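Side-chain contact in Cj0977 (PDB 3BNV), which is of unknown biochemical function but acts as a sigma28-regulated, nonflagellar virulence factor with a hot-dog fold: residues A[124-127]-A[132-135]. Sequence-based numbering, arbitrary orientation.
Sequences KVVG and IKMF
G127 and F135 face each other as an antiparallel hydrogen-bonded pair, their CA atoms 4.7 Å apart, and G127 N donates to F135 O over 2.7 Å. That bond is nearly straight at the hydrogen (162°), although the donor sits well out of the F135 carbonyl plane. The return half of the pair is irregular: G127 O takes its stronger bond from M134 N, at 2.8 Å and close to linear, while F135 N reaches the same oxygen only weakly, at 3.4 Å. Two consecutive residues thus oppose one glycine, which meets the definition of a classic beta bulge; the helix-like backbone angles of M134 mark its first position. The axes of the two short segments make an angle of 125°, well short of antiparallel, a departure to which the bulge probably contributes along with the twist of the sheet.

The bulge lies near the turn of the hairpin 120-129/132-143, within the antiparallel sheet that wraps helix 67-82 in this hot-dog fold. F135, with CG anti to its own backbone nitrogen (chi1 168°), swings its ring to the helix side and presents its CE2 edge to V125 CG1 at 4.3 Å, a loose apolar approach near the ring plane. Both side chains also pack on A74 of the helix, and F96 from the neighbouring strand meets the F135 ring with the two planes inclined to each other. V126 and K133 pair on the other face of the sheet, crossing at about a right angle: V126 CG2 touches the aliphatic CE of K133 at 3.8 Å. The lysine chain, extended to CD and then bent at the third torsion, passes that methyl group and delivers NZ to a salt bridge with E136. M134, a selenomethionine, turns its chain away from G127 toward A98 and L100.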
loop_
_atom_site.group_PDB
_atom_site.type_symbol
_atom_site.label_atom_id
_atom_site.label_comp_id
_atom_site.label_asym_id
_atom_site.label_seq_id
_atom_site.Cartn_x
_atom_site.Cartn_y
_atom_site.Cartn_z
ATOM N N LYS A 124 -7.878 7.824 -11.556
ATOM C CA LYS A 124 -6.623 7.608 -12.264
ATOM C C LYS A 124 -5.531 8.328 -11.457
ATOM O O LYS A 124 -5.643 9.526 -11.176
ATOM C CB LYS A 124 -6.769 8.153 -13.690
ATOM C CG LYS A 124 -6.226 7.267 -14.773
ATOM C CD LYS A 124 -4.728 6.944 -14.498
ATOM C CE LYS A 124 -4.069 6.090 -15.621
ATOM N NZ LYS A 124 -4.182 4.608 -15.374
ATOM N N VAL A 125 -4.519 7.589 -11.018
ATOM C CA VAL A 125 -3.422 8.173 -10.253
ATOM C C VAL A 125 -2.096 8.010 -11.005
ATOM O O VAL A 125 -1.843 6.970 -11.623
ATOM C CB VAL A 125 -3.256 7.501 -8.885
ATOM C CG1 VAL A 125 -2.320 8.314 -8.001
ATOM C CG2 VAL A 125 -4.613 7.302 -8.199
ATOM N N VAL A 126 -1.249 9.026 -10.932
ATOM C CA VAL A 126 0.007 9.021 -11.650
ATOM C C VAL A 126 1.052 9.564 -10.685
ATOM O O VAL A 126 0.761 10.494 -9.941
ATOM C CB VAL A 126 -0.082 9.934 -12.882
ATOM C CG1 VAL A 126 0.470 11.278 -12.565
ATOM C CG2 VAL A 126 0.678 9.371 -14.004
ATOM N N GLY A 127 2.250 8.970 -10.655
ATOM C CA GLY A 127 3.310 9.440 -9.749
ATOM C C GLY A 127 4.613 9.786 -10.476
ATOM O O GLY A 127 5.048 9.067 -11.379
ATOM N N ILE A 132 10.262 12.111 -14.138
ATOM C CA ILE A 132 10.104 10.735 -14.544
ATOM C C ILE A 132 8.825 10.122 -13.972
ATOM O O ILE A 132 8.597 10.149 -12.766
ATOM C CB ILE A 132 11.346 9.919 -14.098
ATOM C CG1 ILE A 132 12.581 10.381 -14.865
ATOM C CG2 ILE A 132 11.152 8.417 -14.286
ATOM C CD1 ILE A 132 13.848 9.749 -14.321
ATOM N N LYS A 133 7.983 9.587 -14.846
ATOM C CA LYS A 133 6.789 8.894 -14.394
ATOM C C LYS A 133 7.180 7.526 -13.821
ATOM O O LYS A 133 7.741 6.692 -14.504
ATOM C CB LYS A 133 5.780 8.760 -15.537
ATOM C CG LYS A 133 4.495 8.068 -15.126
ATOM C CD LYS A 133 3.723 7.549 -16.335
ATOM C CE LYS A 133 2.873 8.649 -16.961
ATOM N NZ LYS A 133 1.652 8.183 -17.731
HETATM N N MSE A 134 6.889 7.317 -12.548
HETATM C CA MSE A 134 7.318 6.135 -11.798
HETATM C C MSE A 134 6.164 5.158 -11.570
HETATM O O MSE A 134 6.368 3.952 -11.385
HETATM C CB MSE A 134 7.746 6.542 -10.376
HETATM C CG MSE A 134 8.811 7.587 -10.277
HETATM SE SE MSE A 134 10.601 7.132 -11.003
HETATM C CE MSE A 134 11.302 6.042 -9.491
ATOM N N PHE A 135 4.959 5.703 -11.497
ATOM C CA PHE A 135 3.831 4.926 -11.082
ATOM C C PHE A 135 2.564 5.394 -11.791
ATOM O O PHE A 135 2.354 6.598 -12.026
ATOM C CB PHE A 135 3.681 5.001 -9.546
ATOM C CG PHE A 135 2.385 4.467 -9.029
ATOM C CD1 PHE A 135 2.253 3.128 -8.692
ATOM C CD2 PHE A 135 1.297 5.294 -8.870
ATOM C CE1 PHE A 135 1.031 2.595 -8.190
ATOM C CE2 PHE A 135 0.065 4.778 -8.368
ATOM C CZ PHE A 135 -0.060 3.418 -8.033
#